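Local structure of MMACHC-like protein (Caenorhabditis elegans, 5UJC) at residues 75-80 with 84-89; 246-251 with 258-263; 107-112 with 190-195. The protein binds methylcobalamin and probably catalyses its glutathione-dependent demethylation and the flavin- and NADPH-dependent reductive removal of cyanide from cyanocobalamin. All blocks are in the same frame, centred on the assembly; numbering follows the deposited sequence.

Contact 1 of 3, residues 75-80 with 84-89; sequences QKTMDF and DEVCEM
The aromatic ring of Phe80 and the side chain of Val86 meet where helix 62-80 gives way, after a very short connection, to helix 83-89. The axes of 75-80 and 84-89 pass 8.5 Å apart at 98°, consistent with an alpha-alpha corner, and the contact is a worked case of how consecutive helices pack when they lie nearly at right angles. The tight part is the inner side. In the conformer described, one of two, the CG2 methyl of Val86 points into the backbone of 75-80, lying 3.6 Å from Lys76 O and 3.8 Å from Phe80 CB; because the other copy may place its methyls differently, this fit is less certain than the rest. Thr77 borders the same spot, its hydroxyl bonded back to Val73 O within its own helix. Helix 257-265 also packs here, with Val264 against Thr77 and Trp257 against Val86.

Toward solvent the packing thins. With CG set anti to its carbonyl carbon (chi1 -81°), Phe80 turns its ring toward the second helix, where CE1 comes 3.5 Å from Met89 CB. The Met89 chain then folds at chi2 and chi3, and its end leads away. Glu85 CG lies 4.0 Å from Phe80 CB.

No hydrogen bond joins the two segments. Glu85 contributes its methylenes, and the amino end of Lys76 leads away from the second helix, so between these segments the corner relies on apolar contact and shape.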
loop_
_atom_site.group_PDB
_atom_site.type_symbol
_atom_site.label_atom_id
_atom_site.label_comp_id
_atom_site.label_asym_id
_atom_site.label_seq_id
_atom_site.Cartn_x
_atom_site.Cartn_y
_atom_site.Cartn_z
ATOM N N GLN A 75 -12.179 -10.671 -16.971
ATOM C CA GLN A 75 -11.443 -11.506 -17.910
ATOM C C GLN A 75 -11.257 -12.919 -17.357
ATOM O O GLN A 75 -11.398 -13.895 -18.084
ATOM C CB GLN A 75 -10.079 -10.883 -18.221
ATOM C CG GLN A 75 -9.295 -11.634 -19.292
ATOM C CD GLN A 75 -10.032 -11.649 -20.624
ATOM O OE1 GLN A 75 -10.334 -10.597 -21.180
ATOM N NE2 GLN A 75 -10.340 -12.838 -21.129
ATOM N N LYS A 76 -10.887 -13.037 -16.080
ATOM C CA LYS A 76 -10.701 -14.355 -15.503
ATOM C C LYS A 76 -11.983 -15.157 -15.518
ATOM O O LYS A 76 -11.953 -16.365 -15.711
ATOM C CB LYS A 76 -10.124 -14.259 -14.090
ATOM C CG LYS A 76 -8.686 -13.800 -14.061
ATOM C CD LYS A 76 -7.758 -14.878 -14.606
ATOM C CE LYS A 76 -6.324 -14.463 -14.628
ATOM N NZ LYS A 76 -5.519 -15.557 -15.246
ATOM N N THR A 77 -13.100 -14.500 -15.319
ATOM C CA THR A 77 -14.388 -15.183 -15.352
ATOM C C THR A 77 -14.646 -15.733 -16.741
ATOM O O THR A 77 -15.095 -16.901 -16.883
ATOM C CB THR A 77 -15.527 -14.245 -14.869
ATOM O OG1 THR A 77 -15.281 -13.838 -13.511
ATOM C CG2 THR A 77 -16.849 -14.914 -14.939
ATOM N N MET A 78 -14.348 -14.941 -17.756
ATOM C CA MET A 78 -14.459 -15.419 -19.145
ATOM C C MET A 78 -13.532 -16.622 -19.379
ATOM O O MET A 78 -13.956 -17.652 -19.942
ATOM C CB MET A 78 -14.129 -14.294 -20.121
ATOM C CG MET A 78 -14.170 -14.706 -21.604
ATOM S SD MET A 78 -15.788 -15.329 -22.100
ATOM C CE MET A 78 -16.676 -13.793 -22.329
ATOM N N ASP A 79 -12.298 -16.525 -18.888
ATOM C CA ASP A 79 -11.291 -17.570 -19.096
ATOM C C ASP A 79 -11.687 -18.902 -18.439
ATOM O O ASP A 79 -11.547 -19.991 -19.037
ATOM C CB ASP A 79 -9.938 -17.140 -18.535
ATOM C CG ASP A 79 -9.315 -15.943 -19.282
ATOM O OD1 ASP A 79 -9.756 -15.611 -20.391
ATOM O OD2 ASP A 79 -8.362 -15.327 -18.719
ATOM N N PHE A 80 -12.128 -18.821 -17.188
ATOM C CA PHE A 80 -12.493 -20.034 -16.415
ATOM C C PHE A 80 -13.890 -20.558 -16.774
ATOM O O PHE A 80 -14.193 -21.748 -16.552
ATOM C CB PHE A 80 -12.402 -19.757 -14.914
ATOM C CG PHE A 80 -11.009 -19.849 -14.361
ATOM C CD1 PHE A 80 -10.435 -21.099 -14.102
ATOM C CD2 PHE A 80 -10.275 -18.712 -14.071
ATOM C CE1 PHE A 80 -9.160 -21.208 -13.608
ATOM C CE2 PHE A 80 -8.990 -18.818 -13.562
ATOM C CZ PHE A 80 -8.430 -20.072 -13.335
ATOM N N ASP A 84 -18.405 -19.126 -10.522
ATOM C CA ASP A 84 -18.180 -20.156 -9.509
ATOM C C ASP A 84 -16.829 -20.865 -9.737
ATOM O O ASP A 84 -16.119 -21.166 -8.798
ATOM C CB ASP A 84 -19.318 -21.174 -9.497
ATOM C CG ASP A 84 -20.601 -20.632 -8.867
ATOM O OD1 ASP A 84 -20.553 -19.639 -8.105
ATOM O OD2 ASP A 84 -21.659 -21.211 -9.126
ATOM N N GLU A 85 -16.448 -21.053 -10.998
ATOM C CA GLU A 85 -15.150 -21.657 -11.298
ATOM C C GLU A 85 -13.973 -20.762 -10.912
ATOM O O GLU A 85 -13.008 -21.234 -10.343
ATOM C CB GLU A 85 -15.045 -22.068 -12.774
ATOM C CG GLU A 85 -13.849 -22.987 -13.078
ATOM C CD GLU A 85 -13.907 -24.342 -12.342
ATOM O OE1 GLU A 85 -14.999 -24.723 -11.843
ATOM O OE2 GLU A 85 -12.857 -25.038 -12.286
ATOM N N VAL A 86 -14.080 -19.476 -11.197
ATOM C CA VAL A 86 -13.026 -18.556 -10.802
ATOM C C VAL A 86 -12.850 -18.592 -9.293
ATOM O O VAL A 86 -11.729 -18.622 -8.786
ATOM C CB VAL A 86 -13.321 -17.102 -11.190
ATOM C CG1 VAL A 86 -12.115 -16.233 -10.854
ATOM C CG2 VAL A 86 -13.624 -16.975 -12.635
ATOM N N CYS A 87 -13.964 -18.539 -8.576
ATOM C CA CYS A 87 -13.925 -18.555 -7.092
ATOM C C CYS A 87 -13.228 -19.783 -6.563
ATOM O O CYS A 87 -12.428 -19.686 -5.621
ATOM C CB CYS A 87 -15.325 -18.492 -6.515
ATOM S SG CYS A 87 -16.105 -16.915 -6.761
ATOM N N GLU A 88 -13.507 -20.941 -7.170
ATOM C CA GLU A 88 -12.890 -22.207 -6.753
ATOM C C GLU A 88 -11.398 -22.189 -7.039
ATOM O O GLU A 88 -10.591 -22.644 -6.215
ATOM C CB GLU A 88 -13.547 -23.385 -7.474
ATOM C CG GLU A 88 -12.923 -24.748 -7.171
ATOM C CD GLU A 88 -13.543 -25.881 -7.978
ATOM O OE1 GLU A 88 -14.460 -25.617 -8.800
ATOM O OE2 GLU A 88 -13.096 -27.042 -7.804
ATOM N N MET A 89 -11.020 -21.676 -8.210
ATOM C CA MET A 89 -9.634 -21.816 -8.687
ATOM C C MET A 89 -8.695 -20.694 -8.245
ATOM O O MET A 89 -7.480 -20.872 -8.265
ATOM C CB MET A 89 -9.601 -21.958 -10.204
ATOM C CG MET A 89 -10.283 -23.220 -10.689
ATOM S SD MET A 89 -9.808 -24.758 -9.853
ATOM C CE MET A 89 -8.039 -24.861 -10.249
#

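Contact 2 of 3, residues 246-251 with 258-263; sequences MEFFGR and EVLRPW
Glu247 OE2, in the conformer described (one of two, so the grip may be partial), is held by two nitrogens of Arg251. The NE bond is short, 2.7 Å from Arg251 NE to Glu247 OE2, nearly in the guanidinium plane and directed at the anti lone pair; the NH2 bond to the same oxygen is weak. Both residues touch Val259 across the contact. The extended Arg251 chain lays one guanidinium face over the CG2 methyl of Val259, which lies 3.6 Å from Arg251 CZ, while the methylene CG of Glu247 flanks that methyl. Arg251 NH1 is bonded to Glu255 O.

Deeper in, Phe248 has CG anti to its backbone N (chi1 -177°), which brings CD2 to 3.8 Å from Leu260 CD2, and Phe65 of helix 62-80 meets its ring. Its neighbour Phe249 accepts a hydrogen bond from the methylcobalamin at its backbone O.

An alanine at Arg251 would probably uncover one side of the Val259 methyl and leave the Glu247 carboxylate without its charged mate. These near-antiparallel helices divide the labour: apolar groups bridge the segments, while the ion pair, formed within one of them, and the bond to Glu255 O help to hold the cation over the valine.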
loop_
_atom_site.group_PDB
_atom_site.type_symbol
_atom_site.label_atom_id
_atom_site.label_comp_id
_atom_site.label_asym_id
_atom_site.label_seq_id
_atom_site.Cartn_x
_atom_site.Cartn_y
_atom_site.Cartn_z
ATOM N N MET A 246 -15.163 -0.954 -0.036
ATOM C CA MET A 246 -15.170 -0.925 1.423
ATOM C C MET A 246 -15.834 -2.195 2.003
ATOM O O MET A 246 -15.385 -2.731 3.022
ATOM C CB MET A 246 -15.818 0.362 1.917
ATOM C CG MET A 246 -14.939 1.574 1.682
ATOM S SD MET A 246 -15.498 3.092 2.409
ATOM C CE MET A 246 -16.776 3.510 1.291
ATOM N N GLU A 247 -16.871 -2.712 1.326
ATOM C CA GLU A 247 -17.502 -3.937 1.782
ATOM C C GLU A 247 -16.507 -5.106 1.644
ATOM O O GLU A 247 -16.376 -5.931 2.545
ATOM C CB GLU A 247 -18.775 -4.224 0.976
ATOM C CG GLU A 247 -19.515 -5.494 1.405
ATOM C CD GLU A 247 -20.039 -5.443 2.818
ATOM O OE1 GLU A 247 -20.380 -4.332 3.295
ATOM O OE2 GLU A 247 -20.134 -6.509 3.442
ATOM N N PHE A 248 -15.820 -5.155 0.506
ATOM C CA PHE A 248 -14.853 -6.207 0.221
ATOM C C PHE A 248 -13.742 -6.250 1.298
ATOM O O PHE A 248 -13.504 -7.286 1.920
ATOM C CB PHE A 248 -14.271 -5.960 -1.179
ATOM C CG PHE A 248 -13.312 -7.002 -1.650
ATOM C CD1 PHE A 248 -11.943 -6.878 -1.411
ATOM C CD2 PHE A 248 -13.756 -8.080 -2.422
ATOM C CE1 PHE A 248 -11.057 -7.802 -1.912
ATOM C CE2 PHE A 248 -12.858 -9.005 -2.909
ATOM C CZ PHE A 248 -11.510 -8.858 -2.664
ATOM N N PHE A 249 -13.072 -5.135 1.515
ATOM C CA PHE A 249 -11.937 -5.135 2.443
ATOM C C PHE A 249 -12.352 -5.170 3.901
ATOM O O PHE A 249 -11.552 -5.510 4.762
ATOM C CB PHE A 249 -10.997 -3.962 2.168
ATOM C CG PHE A 249 -10.189 -4.120 0.896
ATOM C CD1 PHE A 249 -9.387 -5.225 0.705
ATOM C CD2 PHE A 249 -10.198 -3.125 -0.083
ATOM C CE1 PHE A 249 -8.625 -5.352 -0.452
ATOM C CE2 PHE A 249 -9.452 -3.244 -1.225
ATOM C CZ PHE A 249 -8.643 -4.366 -1.407
ATOM N N GLY A 250 -13.605 -4.876 4.192
ATOM C CA GLY A 250 -14.107 -5.009 5.568
ATOM C C GLY A 250 -14.437 -6.443 5.984
ATOM O O GLY A 250 -14.661 -6.717 7.174
ATOM N N ARG A 251 -14.504 -7.348 5.019
ATOM C CA ARG A 251 -14.852 -8.744 5.265
ATOM C C ARG A 251 -13.629 -9.609 5.352
ATOM O O ARG A 251 -12.639 -9.340 4.690
ATOM C CB ARG A 251 -15.710 -9.311 4.113
ATOM C CG ARG A 251 -17.106 -8.780 4.072
ATOM C CD ARG A 251 -17.842 -9.423 2.960
ATOM N NE ARG A 251 -19.208 -8.938 2.836
ATOM C CZ ARG A 251 -20.185 -9.594 2.223
ATOM N NH1 ARG A 251 -19.973 -10.823 1.673
ATOM N NH2 ARG A 251 -21.374 -9.048 2.158
ATOM N N GLU A 258 -18.259 -13.265 -2.970
ATOM C CA GLU A 258 -19.653 -12.963 -3.276
ATOM C C GLU A 258 -19.910 -11.461 -3.487
ATOM O O GLU A 258 -20.827 -11.084 -4.248
ATOM C CB GLU A 258 -20.600 -13.533 -2.216
ATOM C CG GLU A 258 -20.825 -15.047 -2.329
ATOM C CD GLU A 258 -21.404 -15.494 -3.673
ATOM O OE1 GLU A 258 -22.227 -14.754 -4.283
ATOM O OE2 GLU A 258 -21.071 -16.613 -4.104
ATOM N N VAL A 259 -19.066 -10.614 -2.905
ATOM C CA VAL A 259 -19.153 -9.168 -3.138
ATOM C C VAL A 259 -18.918 -8.830 -4.632
ATOM O O VAL A 259 -19.459 -7.845 -5.153
ATOM C CB VAL A 259 -18.152 -8.416 -2.220
ATOM C CG1 VAL A 259 -18.158 -6.927 -2.498
ATOM C CG2 VAL A 259 -18.492 -8.677 -0.762
ATOM N N LEU A 260 -18.136 -9.674 -5.319
ATOM C CA LEU A 260 -17.760 -9.429 -6.705
ATOM C C LEU A 260 -18.702 -10.034 -7.730
ATOM O O LEU A 260 -18.591 -9.719 -8.916
ATOM C CB LEU A 260 -16.351 -9.955 -6.965
ATOM C CG LEU A 260 -15.274 -9.423 -6.040
ATOM C CD1 LEU A 260 -13.912 -9.924 -6.505
ATOM C CD2 LEU A 260 -15.235 -7.883 -5.946
ATOM N N ARG A 261 -19.624 -10.895 -7.300
ATOM C CA ARG A 261 -20.481 -11.597 -8.243
ATOM C C ARG A 261 -21.192 -10.634 -9.263
ATOM O O ARG A 261 -21.176 -10.887 -10.485
ATOM C CB ARG A 261 -21.481 -12.509 -7.536
ATOM C CG ARG A 261 -22.333 -13.330 -8.503
ATOM C CD ARG A 261 -23.367 -14.163 -7.782
ATOM N NE ARG A 261 -22.759 -15.239 -7.004
ATOM C CZ ARG A 261 -22.479 -16.462 -7.476
ATOM N NH1 ARG A 261 -22.737 -16.793 -8.733
ATOM N NH2 ARG A 261 -21.933 -17.363 -6.684
ATOM N N PRO A 262 -21.727 -9.501 -8.781
ATOM C CA PRO A 262 -22.406 -8.613 -9.732
ATOM C C PRO A 262 -21.534 -8.080 -10.895
ATOM O O PRO A 262 -22.065 -7.789 -11.953
ATOM C CB PRO A 262 -22.912 -7.459 -8.850
ATOM C CG PRO A 262 -23.105 -8.081 -7.502
ATOM C CD PRO A 262 -21.936 -9.052 -7.382
ATOM N N TRP A 263 -20.227 -7.923 -10.675
ATOM C CA TRP A 263 -19.336 -7.456 -11.712
ATOM C C TRP A 263 -19.366 -8.331 -12.962
ATOM O O TRP A 263 -19.026 -7.863 -14.065
ATOM C CB TRP A 263 -17.909 -7.424 -11.194
ATOM C CG TRP A 263 -17.592 -6.337 -10.236
ATOM C CD1 TRP A 263 -18.381 -5.290 -9.847
ATOM C CD2 TRP A 263 -16.296 -6.124 -9.624
ATOM N NE1 TRP A 263 -17.651 -4.446 -8.977
ATOM C CE2 TRP A 263 -16.372 -4.930 -8.855
ATOM C CE3 TRP A 263 -15.081 -6.826 -9.673
ATOM C CZ2 TRP A 263 -15.268 -4.413 -8.165
ATOM C CZ3 TRP A 263 -14.002 -6.342 -8.980
ATOM C CH2 TRP A 263 -14.095 -5.138 -8.221
#

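Contact 3 of 3, residues 107-112 with 190-195; sequences EKLRKV and LIFPNV
Leu109 of helix 93-109 packs against Leu190 and Phe192 of strand 185-196, an inner strand of the four-stranded antiparallel sheet. This is a helix laid on an antiparallel sheet, as in the alpha+beta fold of the FMN-dependent nitroreductase clan to which this family belongs, and it brings together parts about eighty residues apart.

Backbone hydrogen bonds fix the strand in its sheet: Leu190 and Phe192 are paired with Leu56 and Met54 of strand 53-60, and Ile191 with Glu117. Within the segments, a type I turn from Phe192 to Val195 is closed by Val195 N bonding Phe192 O at 3.0 Å, and Val112 N bonds Leu109 O at 2.9 Å. Asn194 OD1 is bonded to Asn115 ND2.

Across the contact the interactions are apolar. Being two residues apart on the strand, Leu190 and Phe192 both present their side chains to the helix, and Phe116 and Ile11 add to the surroundings of Leu109 and Phe192 respectively. Leu109 and Phe192 approach from opposite directions. With its CG anti to the backbone N (chi1 178°), Leu109 sends CD2 to 4.1 Å from Leu190 CD1, and the same methyl meets the Phe192 ring at its edge, 3.9 Å from CE1.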
loop_
_atom_site.group_PDB
_atom_site.type_symbol
_atom_site.label_atom_id
_atom_site.label_comp_id
_atom_site.label_asym_id
_atom_site.label_seq_id
_atom_site.Cartn_x
_atom_site.Cartn_y
_atom_site.Cartn_z
ATOM N N GLU A 107 8.596 -7.155 -17.012
ATOM C CA GLU A 107 9.072 -7.553 -18.330
ATOM C C GLU A 107 9.595 -6.347 -19.124
ATOM O O GLU A 107 10.594 -6.439 -19.839
ATOM C CB GLU A 107 7.949 -8.236 -19.071
ATOM C CG GLU A 107 7.683 -9.650 -18.555
ATOM C CD GLU A 107 6.576 -10.365 -19.304
ATOM O OE1 GLU A 107 6.213 -9.910 -20.414
ATOM O OE2 GLU A 107 6.074 -11.400 -18.785
ATOM N N LYS A 108 8.965 -5.202 -18.937
ATOM C CA LYS A 108 9.461 -3.969 -19.542
ATOM C C LYS A 108 10.618 -3.361 -18.731
ATOM O O LYS A 108 11.593 -2.860 -19.306
ATOM C CB LYS A 108 8.341 -2.953 -19.682
ATOM C CG LYS A 108 7.187 -3.409 -20.571
ATOM C CD LYS A 108 7.613 -3.550 -22.014
ATOM C CE LYS A 108 6.411 -3.791 -22.932
ATOM N NZ LYS A 108 6.808 -4.462 -24.193
ATOM N N LEU A 109 10.494 -3.378 -17.396
ATOM C CA LEU A 109 11.475 -2.763 -16.525
ATOM C C LEU A 109 12.854 -3.407 -16.691
ATOM O O LEU A 109 13.858 -2.719 -16.678
ATOM C CB LEU A 109 11.020 -2.856 -15.065
ATOM C CG LEU A 109 11.999 -2.275 -14.035
ATOM C CD1 LEU A 109 12.299 -0.828 -14.296
ATOM C CD2 LEU A 109 11.423 -2.441 -12.644
ATOM N N ARG A 110 12.887 -4.731 -16.866
ATOM C CA ARG A 110 14.170 -5.461 -17.011
ATOM C C ARG A 110 14.997 -4.950 -18.200
ATOM O O ARG A 110 16.229 -5.082 -18.216
ATOM C CB ARG A 110 13.931 -6.973 -17.182
ATOM C CG ARG A 110 13.498 -7.689 -15.914
ATOM C CD ARG A 110 13.029 -9.124 -16.189
ATOM N NE ARG A 110 12.249 -9.654 -15.055
ATOM C CZ ARG A 110 11.000 -10.138 -15.122
ATOM N NH1 ARG A 110 10.335 -10.203 -16.285
ATOM N NH2 ARG A 110 10.417 -10.580 -14.018
ATOM N N LYS A 111 14.326 -4.400 -19.205
ATOM C CA LYS A 111 15.025 -3.878 -20.378
ATOM C C LYS A 111 15.648 -2.487 -20.142
ATOM O O LYS A 111 16.476 -2.019 -20.930
ATOM C CB LYS A 111 14.083 -3.853 -21.587
ATOM C CG LYS A 111 13.540 -5.220 -21.941
ATOM C CD LYS A 111 12.690 -5.166 -23.203
ATOM C CE LYS A 111 11.711 -6.312 -23.273
ATOM N NZ LYS A 111 10.756 -6.157 -24.409
ATOM N N VAL A 112 15.222 -1.830 -19.068
ATOM C CA VAL A 112 15.762 -0.521 -18.661
ATOM C C VAL A 112 16.796 -0.674 -17.512
ATOM O O VAL A 112 17.851 -0.034 -17.524
ATOM C CB VAL A 112 14.610 0.442 -18.252
ATOM C CG1 VAL A 112 15.152 1.749 -17.661
ATOM C CG2 VAL A 112 13.722 0.728 -19.464
ATOM N N LEU A 190 10.305 -1.485 -4.952
ATOM C CA LEU A 190 11.349 -1.935 -5.868
ATOM C C LEU A 190 12.665 -1.325 -5.447
ATOM O O LEU A 190 12.736 -0.120 -5.200
ATOM C CB LEU A 190 11.031 -1.497 -7.287
ATOM C CG LEU A 190 9.664 -1.839 -7.846
ATOM C CD1 LEU A 190 9.507 -1.257 -9.233
ATOM C CD2 LEU A 190 9.400 -3.304 -7.867
ATOM N N ILE A 191 13.686 -2.155 -5.303
ATOM C CA ILE A 191 15.009 -1.674 -4.917
ATOM C C ILE A 191 15.966 -1.971 -6.068
ATOM O O ILE A 191 15.971 -3.066 -6.591
ATOM C CB ILE A 191 15.495 -2.368 -3.631
ATOM C CG1 ILE A 191 14.462 -2.165 -2.501
ATOM C CG2 ILE A 191 16.877 -1.827 -3.209
ATOM C CD1 ILE A 191 14.789 -2.892 -1.200
ATOM N N PHE A 192 16.774 -0.972 -6.437
ATOM C CA PHE A 192 17.696 -1.059 -7.584
ATOM C C PHE A 192 19.142 -0.970 -7.097
ATOM O O PHE A 192 19.699 0.125 -6.980
ATOM C CB PHE A 192 17.387 0.051 -8.556
ATOM C CG PHE A 192 15.976 0.002 -9.085
ATOM C CD1 PHE A 192 15.672 -0.743 -10.205
ATOM C CD2 PHE A 192 14.947 0.659 -8.427
ATOM C CE1 PHE A 192 14.365 -0.832 -10.652
ATOM C CE2 PHE A 192 13.636 0.566 -8.891
ATOM C CZ PHE A 192 13.358 -0.181 -9.990
ATOM N N PRO A 193 19.752 -2.125 -6.779
ATOM C CA PRO A 193 21.030 -2.082 -6.070
ATOM C C PRO A 193 22.158 -1.406 -6.834
ATOM O O PRO A 193 23.123 -0.953 -6.207
ATOM C CB PRO A 193 21.355 -3.575 -5.838
ATOM C CG PRO A 193 20.042 -4.257 -5.872
ATOM C CD PRO A 193 19.228 -3.498 -6.884
ATOM N N ASN A 194 22.058 -1.351 -8.170
ATOM C CA ASN A 194 23.111 -0.734 -8.989
ATOM C C ASN A 194 22.845 0.719 -9.358
ATOM O O ASN A 194 23.624 1.308 -10.106
ATOM C CB ASN A 194 23.338 -1.554 -10.279
ATOM C CG ASN A 194 23.772 -2.979 -9.996
ATOM O OD1 ASN A 194 23.309 -3.922 -10.639
ATOM N ND2 ASN A 194 24.652 -3.145 -9.024
ATOM N N VAL A 195 21.780 1.314 -8.807
ATOM C CA VAL A 195 21.416 2.672 -9.146
ATOM C C VAL A 195 21.517 3.551 -7.899
ATOM O O VAL A 195 20.819 3.328 -6.916
ATOM C CB VAL A 195 19.988 2.762 -9.732
ATOM C CG1 VAL A 195 19.656 4.193 -10.066
ATOM C CG2 VAL A 195 19.861 1.867 -10.960
#

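How the contacts relate
Contact 3 belongs to the buried interior, where all three touching residues are apolar and a leucine of helix 93-109 packs on the main sheet; contact 1 lies at the surface and contact 2 between these extremes. Contacts 1 and 2 are neighbours: helix 257-265 supplies one side of contact 2 and also backs contact 1, while helix 62-80 of contact 1 touches Leu260 in contact 2. A salt bridge from Asp84 OD1 to Arg261 NH2 ties them directly. Contact 3 is remote, its centre about 33 Å and 35 Å from theirs. Charged groups accompany the apolar contacts in 1 and 2, whereas those across contact 3 are hydrocarbon throughout.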